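Local coordinates for protein NAD-dependent aldehyde dehydrogenase (Burkholderia multivorans, PDB 5UJU) that probably oxidises aldehydes to carboxylic acids with NAD as the electron acceptor, at residues 326-331 / 490-495; 356-361 / 462-467. All coordinates share one frame; numbering follows the deposited sequence. Where two conformers were deposited one is given.

Contact 1: residues 326-331 / 490-495; sequences IDSTDD and VYSTAD
Two serine hydroxyls, Ser492 OG from one segment and Ser328 OG from the other, donate hydrogen bonds to the same carboxylate oxygen, Asp327 OD2, and they reach it from opposite faces of the carboxylate plane. The site lies at the C-terminal ends of two neighbouring parallel strands, 323-326 and 487-491, inside the seven-stranded mixed sheet of this aldehyde dehydrogenase, with Ile326 and Tyr491 forming the bridge.

Past the bridge the chains stay close, Ser328 CA 4.3 Å from Ser492 CA, and side-chain hydroxyls and the carboxylate join the backbone bonds there. The bond from Ser492 OG to Asp327 OD2 is 2.7 Å long. Asp327 turns CG anti to its own N (chi1 171°), which carries the carboxylate alongside Ser492, and its other oxygen, OD1, bonds Thr469. Ser492 OG also accepts the backbone N of Ala494 at 3.0 Å, an ST turn leading into helix 495-508.

The carbonyl of Tyr491 is gripped twice from the other segment. Asp327 N meets Tyr491 O almost end-on at 2.7 Å, while Ser328 N comes to that oxygen from above the carbonyl plane, at 3.1 Å. On the face opposite the Asp327 carboxylate, Ile326 CG1 lies obliquely 4.2 Å from CD2 of the Tyr491 ring, beside helix 332-344; the phenol OH bonds Leu516 O.

At the outer end, Thr493 lays its methyl CG2 3.7 Å from Thr329 C. A water bonded to Thr493 OG1 also makes a weak bond to Ser328 OG. With OG placed between its backbone N and carbonyl carbon (chi1 44°), Ser328 offers that oxygen to the backbone of the turn, and Thr493 N donates to Ser328 OG at 2.9 Å.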
ATOM      1  N   ILE A 326     -32.344   7.884 -11.614  1.00 33.12           N
ATOM      2  CA  ILE A 326     -33.715   8.075 -11.148  1.00 36.62           C
ATOM      3  C   ILE A 326     -34.596   7.019 -11.803  1.00 38.04           C
ATOM      4  O   ILE A 326     -34.810   7.029 -13.023  1.00 37.15           O
ATOM      5  CB  ILE A 326     -34.246   9.488 -11.426  1.00 37.57           C
ATOM      6  CG1 ILE A 326     -33.365  10.536 -10.736  1.00 38.71           C
ATOM      7  CG2 ILE A 326     -35.671   9.581 -10.918  1.00 36.91           C
ATOM      8  CD1 ILE A 326     -33.879  11.968 -10.843  1.00 29.02           C
ATOM      9  N   ASP A 327     -35.112   6.112 -10.984  1.00 38.17           N
ATOM     10  CA  ASP A 327     -35.996   5.046 -11.436  1.00 39.88           C
ATOM     11  C   ASP A 327     -37.434   5.243 -11.001  1.00 42.46           C
ATOM     12  O   ASP A 327     -38.359   5.012 -11.795  1.00 40.30           O
ATOM     13  CB  ASP A 327     -35.512   3.691 -10.902  1.00 36.15           C
ATOM     14  CG  ASP A 327     -36.524   2.581 -11.152  1.00 46.39           C
ATOM     15  OD1 ASP A 327     -36.619   2.136 -12.316  1.00 40.96           O
ATOM     16  OD2 ASP A 327     -37.250   2.188 -10.204  1.00 45.29           O
ATOM     17  N   SER A 328     -37.638   5.624  -9.742  1.00 34.22           N
ATOM     18  CA  SER A 328     -38.965   5.759  -9.144  1.00 37.53           C
ATOM     19  C   SER A 328     -38.794   6.397  -7.774  1.00 40.35           C
ATOM     20  O   SER A 328     -37.701   6.380  -7.205  1.00 38.86           O
ATOM     21  CB  SER A 328     -39.668   4.396  -9.039  1.00 37.56           C
ATOM     22  OG  SER A 328     -38.777   3.383  -8.558  1.00 42.67           O
ATOM     23  N   THR A 329     -39.871   6.988  -7.262  1.00 40.98           N
ATOM     24  CA  THR A 329     -39.781   7.635  -5.962  1.00 43.23           C
ATOM     25  C   THR A 329     -41.165   7.661  -5.325  1.00 47.88           C
ATOM     26  O   THR A 329     -42.188   7.568  -6.004  1.00 46.04           O
ATOM     27  CB  THR A 329     -39.181   9.052  -6.080  1.00 42.66           C
ATOM     28  OG1 THR A 329     -38.883   9.584  -4.775  1.00 41.81           O
ATOM     29  CG2 THR A 329     -40.139   9.979  -6.796  1.00 45.55           C
ATOM     30  N   ASP A 330     -41.183   7.745  -4.003  1.00 48.14           N
ATOM     31  CA  ASP A 330     -42.423   7.879  -3.255  1.00 47.01           C
ATOM     32  C   ASP A 330     -42.798   9.333  -3.030  1.00 44.20           C
ATOM     33  O   ASP A 330     -43.849   9.603  -2.450  1.00 56.87           O
ATOM     34  CB  ASP A 330     -42.329   7.127  -1.920  1.00 58.16           C
ATOM     35  CG  ASP A 330     -41.245   7.678  -1.006  1.00 71.57           C
ATOM     36  OD1 ASP A 330     -41.387   7.526   0.226  1.00 76.84           O
ATOM     37  OD2 ASP A 330     -40.262   8.270  -1.511  1.00 75.31           O
ATOM     38  N   ASP A 331     -41.960  10.271  -3.476  1.00 51.42           N
ATOM     39  CA  ASP A 331     -42.198  11.697  -3.238  1.00 54.85           C
ATOM     40  C   ASP A 331     -41.270  12.453  -4.195  1.00 51.82           C
ATOM     41  O   ASP A 331     -40.119  12.738  -3.860  1.00 48.09           O
ATOM     42  CB  ASP A 331     -41.934  12.055  -1.785  1.00 57.85           C
ATOM     43  CG  ASP A 331     -42.243  13.509  -1.454  1.00 58.34           C
ATOM     44  OD1 ASP A 331     -42.514  14.325  -2.366  1.00 53.71           O
ATOM     45  OD2 ASP A 331     -42.218  13.828  -0.245  1.00 60.06           O
ATOM     46  N   VAL A 490     -29.017   6.670  -6.233  1.00 32.57           N
ATOM     47  CA  VAL A 490     -30.115   6.002  -6.921  1.00 32.66           C
ATOM     48  C   VAL A 490     -31.430   6.300  -6.208  1.00 36.52           C
ATOM     49  O   VAL A 490     -31.502   6.301  -4.974  1.00 38.19           O
ATOM     50  CB  VAL A 490     -29.880   4.478  -7.041  1.00 33.03           C
ATOM     51  CG1 VAL A 490     -29.795   3.825  -5.670  1.00 35.48           C
ATOM     52  CG2 VAL A 490     -30.989   3.816  -7.896  1.00 37.36           C
ATOM     53  N   TYR A 491     -32.474   6.539  -6.998  1.00 32.16           N
ATOM     54  CA  TYR A 491     -33.838   6.728  -6.515  1.00 31.43           C
ATOM     55  C   TYR A 491     -34.682   5.623  -7.123  1.00 37.73           C
ATOM     56  O   TYR A 491     -34.837   5.562  -8.350  1.00 34.26           O
ATOM     57  CB  TYR A 491     -34.386   8.102  -6.904  1.00 30.77           C
ATOM     58  CG  TYR A 491     -33.710   9.227  -6.185  1.00 36.22           C
ATOM     59  CD1 TYR A 491     -34.236   9.732  -5.002  1.00 34.75           C
ATOM     60  CD2 TYR A 491     -32.518   9.770  -6.667  1.00 36.26           C
ATOM     61  CE1 TYR A 491     -33.600  10.762  -4.321  1.00 35.32           C
ATOM     62  CE2 TYR A 491     -31.869  10.797  -5.992  1.00 35.28           C
ATOM     63  CZ  TYR A 491     -32.419  11.290  -4.821  1.00 35.44           C
ATOM     64  OH  TYR A 491     -31.797  12.313  -4.147  1.00 37.68           O
ATOM     65  N   SER A 492     -35.202   4.737  -6.274  1.00 41.37           N
ATOM     66  CA  SER A 492     -36.104   3.685  -6.725  1.00 42.07           C
ATOM     67  C   SER A 492     -36.906   3.166  -5.544  1.00 42.58           C
ATOM     68  O   SER A 492     -36.384   3.065  -4.431  1.00 40.28           O
ATOM     69  CB  SER A 492     -35.346   2.527  -7.381  1.00 42.58           C
ATOM     70  OG  SER A 492     -36.257   1.522  -7.800  1.00 42.28           O
ATOM     71  N   THR A 493     -38.173   2.832  -5.789  1.00 46.10           N
ATOM     72  CA  THR A 493     -38.975   2.122  -4.804  1.00 48.71           C
ATOM     73  C   THR A 493     -38.997   0.618  -5.049  1.00 50.20           C
ATOM     74  O   THR A 493     -39.742  -0.099  -4.373  1.00 47.46           O
ATOM     75  CB  THR A 493     -40.408   2.651  -4.802  1.00 48.92           C
ATOM     76  OG1 THR A 493     -41.002   2.381  -6.077  1.00 46.85           O
ATOM     77  CG2 THR A 493     -40.414   4.164  -4.541  1.00 46.65           C
ATOM     78  N   ALA A 494     -38.185   0.118  -5.978  1.00 52.08           N
ATOM     79  CA  ALA A 494     -38.207  -1.286  -6.374  1.00 48.73           C
ATOM     80  C   ALA A 494     -36.969  -1.978  -5.824  1.00 49.76           C
ATOM     81  O   ALA A 494     -35.847  -1.520  -6.059  1.00 49.92           O
ATOM     82  CB  ALA A 494     -38.264  -1.425  -7.895  1.00 42.49           C
ATOM     83  N   ASP A 495     -37.180  -3.069  -5.078  1.00 50.99           N
ATOM     84  CA  ASP A 495     -36.066  -3.768  -4.440  1.00 54.84           C
ATOM     85  C   ASP A 495     -35.091  -4.330  -5.467  1.00 50.87           C
ATOM     86  O   ASP A 495     -33.882  -4.373  -5.219  1.00 46.99           O
ATOM     87  CB  ASP A 495     -36.577  -4.880  -3.521  1.00 59.98           C
ATOM     88  CG  ASP A 495     -37.124  -4.349  -2.203  1.00 68.91           C
ATOM     89  OD1 ASP A 495     -36.703  -3.252  -1.777  1.00 70.39           O
ATOM     90  OD2 ASP A 495     -37.963  -5.039  -1.583  1.00 75.04           O
TER
HETATM   91  O   HOH W   1     -41.263   1.073  -8.613  1.00 51.32           O

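Contact 2: residues 356-361 / 462-467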
ATOM      1  N   ASN A 356     -24.362  13.977 -13.697  1.00 32.62           N
ATOM      2  CA  ASN A 356     -25.231  13.296 -14.650  1.00 30.02           C
ATOM      3  C   ASN A 356     -26.442  12.719 -13.927  1.00 31.99           C
ATOM      4  O   ASN A 356     -26.296  12.012 -12.923  1.00 29.51           O
ATOM      5  CB  ASN A 356     -24.467  12.192 -15.381  1.00 25.44           C
ATOM      6  CG  ASN A 356     -23.317  12.735 -16.237  1.00 27.82           C
ATOM      7  OD1 ASN A 356     -23.102  13.944 -16.338  1.00 30.76           O
ATOM      8  ND2 ASN A 356     -22.578  11.835 -16.852  1.00 28.90           N
ATOM      9  N   ILE A 357     -27.634  13.016 -14.441  1.00 27.13           N
ATOM     10  CA  ILE A 357     -28.888  12.572 -13.841  1.00 31.37           C
ATOM     11  C   ILE A 357     -29.653  11.785 -14.906  1.00 35.66           C
ATOM     12  O   ILE A 357     -30.181  12.372 -15.858  1.00 32.54           O
ATOM     13  CB  ILE A 357     -29.704  13.762 -13.316  1.00 33.34           C
ATOM     14  CG1 ILE A 357     -28.856  14.569 -12.314  1.00 36.58           C
ATOM     15  CG2 ILE A 357     -30.996  13.292 -12.655  1.00 26.11           C
ATOM     16  CD1 ILE A 357     -29.491  15.867 -11.862  1.00 32.40           C
ATOM     17  N   TYR A 358     -29.691  10.459 -14.765  1.00 31.28           N
ATOM     18  CA  TYR A 358     -30.299   9.588 -15.766  1.00 32.14           C
ATOM     19  C   TYR A 358     -31.763   9.341 -15.426  1.00 34.02           C
ATOM     20  O   TYR A 358     -32.085   8.937 -14.303  1.00 36.07           O
ATOM     21  CB  TYR A 358     -29.555   8.257 -15.866  1.00 35.02           C
ATOM     22  CG  TYR A 358     -28.085   8.400 -16.179  1.00 40.64           C
ATOM     23  CD1 TYR A 358     -27.648   8.764 -17.454  1.00 35.38           C
ATOM     24  CD2 TYR A 358     -27.128   8.171 -15.195  1.00 35.74           C
ATOM     25  CE1 TYR A 358     -26.289   8.896 -17.730  1.00 36.18           C
ATOM     26  CE2 TYR A 358     -25.777   8.292 -15.468  1.00 29.63           C
ATOM     27  CZ  TYR A 358     -25.361   8.659 -16.720  1.00 33.15           C
ATOM     28  OH  TYR A 358     -24.009   8.785 -16.962  1.00 31.03           O
ATOM     29  N   VAL A 359     -32.642   9.579 -16.400  1.00 35.66           N
ATOM     30  CA  VAL A 359     -34.087   9.402 -16.243  1.00 36.34           C
ATOM     31  C   VAL A 359     -34.612   8.655 -17.470  1.00 38.11           C
ATOM     32  O   VAL A 359     -34.227   8.992 -18.600  1.00 36.00           O
ATOM     33  CB  VAL A 359     -34.790  10.764 -16.070  1.00 31.04           C
ATOM     34  CG1 VAL A 359     -36.292  10.594 -15.787  1.00 32.22           C
ATOM     35  CG2 VAL A 359     -34.107  11.625 -14.969  1.00 29.62           C
ATOM     36  N   PRO A 360     -35.460   7.634 -17.317  1.00 34.93           N
ATOM     37  CA  PRO A 360     -35.997   6.955 -18.507  1.00 35.28           C
ATOM     38  C   PRO A 360     -36.781   7.937 -19.357  1.00 38.40           C
ATOM     39  O   PRO A 360     -37.541   8.760 -18.840  1.00 38.11           O
ATOM     40  CB  PRO A 360     -36.892   5.860 -17.921  1.00 39.07           C
ATOM     41  CG  PRO A 360     -36.351   5.670 -16.489  1.00 38.67           C
ATOM     42  CD  PRO A 360     -35.966   7.039 -16.068  1.00 33.87           C
ATOM     43  N   ARG A 361     -36.563   7.869 -20.672  1.00 43.85           N
ATOM     44  CA  ARG A 361     -37.281   8.759 -21.577  0.59 44.80           C
ATOM     45  C   ARG A 361     -38.790   8.611 -21.445  1.00 48.46           C
ATOM     46  O   ARG A 361     -39.529   9.548 -21.782  1.00 48.44           O
ATOM     47  CB  ARG A 361     -36.864   8.502 -23.027  0.59 45.16           C
ATOM     48  CG  ARG A 361     -37.355   7.182 -23.593  0.59 40.32           C
ATOM     49  CD  ARG A 361     -36.789   6.924 -24.986  0.59 45.62           C
ATOM     50  NE  ARG A 361     -35.332   6.831 -24.958  0.59 45.25           N
ATOM     51  CZ  ARG A 361     -34.513   7.820 -25.303  0.59 45.26           C
ATOM     52  NH1 ARG A 361     -35.014   8.976 -25.719  0.59 43.64           N
ATOM     53  NH2 ARG A 361     -33.195   7.653 -25.233  0.59 41.47           N
ATOM     54  N   PHE A 462     -26.559  17.673 -16.229  1.00 31.45           N
ATOM     55  CA  PHE A 462     -27.289  17.125 -17.367  1.00 33.02           C
ATOM     56  C   PHE A 462     -28.364  16.174 -16.857  1.00 34.72           C
ATOM     57  O   PHE A 462     -28.059  15.220 -16.129  1.00 35.32           O
ATOM     58  CB  PHE A 462     -26.341  16.387 -18.322  1.00 29.53           C
ATOM     59  CG  PHE A 462     -25.074  17.137 -18.606  1.00 30.98           C
ATOM     60  CD1 PHE A 462     -25.065  18.214 -19.475  1.00 38.19           C
ATOM     61  CD2 PHE A 462     -23.890  16.776 -17.983  1.00 31.12           C
ATOM     62  CE1 PHE A 462     -23.892  18.917 -19.721  1.00 35.83           C
ATOM     63  CE2 PHE A 462     -22.714  17.477 -18.228  1.00 29.62           C
ATOM     64  CZ  PHE A 462     -22.717  18.547 -19.089  1.00 33.18           C
ATOM     65  N   VAL A 463     -29.614  16.450 -17.217  1.00 35.08           N
ATOM     66  CA  VAL A 463     -30.705  15.487 -17.100  1.00 34.00           C
ATOM     67  C   VAL A 463     -30.749  14.729 -18.425  1.00 37.45           C
ATOM     68  O   VAL A 463     -30.952  15.331 -19.484  1.00 39.47           O
ATOM     69  CB  VAL A 463     -32.040  16.188 -16.797  1.00 32.59           C
ATOM     70  CG1 VAL A 463     -33.158  15.162 -16.591  1.00 34.73           C
ATOM     71  CG2 VAL A 463     -31.885  17.089 -15.564  1.00 32.59           C
ATOM     72  N   ILE A 464     -30.500  13.422 -18.370  1.00 35.80           N
ATOM     73  CA  ILE A 464     -30.146  12.618 -19.540  1.00 36.05           C
ATOM     74  C   ILE A 464     -31.209  11.550 -19.723  1.00 35.02           C
ATOM     75  O   ILE A 464     -31.442  10.737 -18.818  1.00 35.29           O
ATOM     76  CB  ILE A 464     -28.754  11.978 -19.384  1.00 31.13           C
ATOM     77  CG1 ILE A 464     -27.690  13.062 -19.206  1.00 33.05           C
ATOM     78  CG2 ILE A 464     -28.434  11.050 -20.572  1.00 30.10           C
ATOM     79  CD1 ILE A 464     -26.396  12.542 -18.585  1.00 36.77           C
ATOM     80  N   ALA A 465     -31.848  11.546 -20.893  1.00 35.00           N
ATOM     81  CA  ALA A 465     -32.896  10.577 -21.186  1.00 36.68           C
ATOM     82  C   ALA A 465     -32.271   9.261 -21.645  1.00 41.39           C
ATOM     83  O   ALA A 465     -31.539   9.227 -22.640  1.00 43.19           O
ATOM     84  CB  ALA A 465     -33.848  11.122 -22.254  1.00 34.42           C
ATOM     85  N   THR A 466     -32.586   8.182 -20.936  1.00 36.75           N
ATOM     86  CA  THR A 466     -32.122   6.838 -21.247  1.00 34.30           C
ATOM     87  C   THR A 466     -33.291   5.986 -21.748  1.00 38.49           C
ATOM     88  O   THR A 466     -34.460   6.358 -21.617  1.00 38.88           O
ATOM     89  CB  THR A 466     -31.494   6.187 -20.012  1.00 40.99           C
ATOM     90  OG1 THR A 466     -32.515   5.960 -19.031  1.00 38.08           O
ATOM     91  CG2 THR A 466     -30.387   7.098 -19.397  1.00 38.63           C
ATOM     92  N   ASP A 467     -32.962   4.828 -22.334  1.00 41.54           N
ATOM     93  CA  ASP A 467     -34.000   3.908 -22.796  1.00 46.98           C
ATOM     94  C   ASP A 467     -34.752   3.272 -21.638  1.00 48.38           C
ATOM     95  O   ASP A 467     -35.934   2.943 -21.777  1.00 50.16           O
ATOM     96  CB  ASP A 467     -33.395   2.821 -23.677  1.00 46.56           C
ATOM     97  CG  ASP A 467     -32.839   3.370 -24.962  1.00 48.92           C
ATOM     98  OD1 ASP A 467     -33.249   4.483 -25.342  1.00 48.74           O
ATOM     99  OD2 ASP A 467     -31.987   2.702 -25.584  1.00 54.32           O
TER
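Five backbone hydrogen bonds zip 356-361 to 462-467, passing back and forth between the strands. The ladder opens with Ile357 N to Phe462 O and closes with Arg361 N to Thr466 O, the latter in the carbonyl plane at 2.8 Å. CA-H...O contacts fill in between, such as Ala465 CA to Val359 O.

Apolar contacts follow the two faces of the strands. Tyr358 and Ile464 lie side by side, Tyr358 CE1 3.7 Å from Ile464 CD1; the Tyr358 and Thr466 side chains cross at about a right angle, Thr466 CG2 3.7 Å from Tyr358 CD1. This face packs on helix 469-483. The pair is a parallel, central part of the seven-stranded mixed sheet, which has helices on both sides: on the reverse face Val359 CG2 meets Val463 CG1 at 4.0 Å, near Phe373 of helix 373-388.

Contacts of polar groups lie at the ends. Asn356 OD1 approaches the edge of the Phe462 ring, 3.4 Å from CD2 and in the ring plane, while Asn356 ND2 hydrogen-bonds Phe452 O. At the exposed end, one of two Arg361 conformers brings NE and NH2 side-on to Asp467 OD1, 3.2 Å each, a tentative salt bridge; NH2 also pairs with Asp445.

How the contacts relate
Strand 323-326 joins the two contacts: it lies between 487-491 and 356-360 in the sheet, so Ile326 pairs with Tyr491 of contact 1 across one edge of its strand and meets Tyr358 of contact 2 across the other. Ile326 N lies 2.9 Å from Tyr358 O, a probable hydrogen bond, and Ile326 CD1 packs 3.7 Å from Ile357 CG2. The contacts are about 14 Å apart, centre to centre. Along the chain, contact 2 is nested inside the loop that contact 1 closes. Helix 469-483 adds a second tie, with Thr469 bonding Asp327 and touching Pro360. The bound sodium, held by Gly348 and Gly458, lies about 8 Å from the side chain of Phe462 in contact 2.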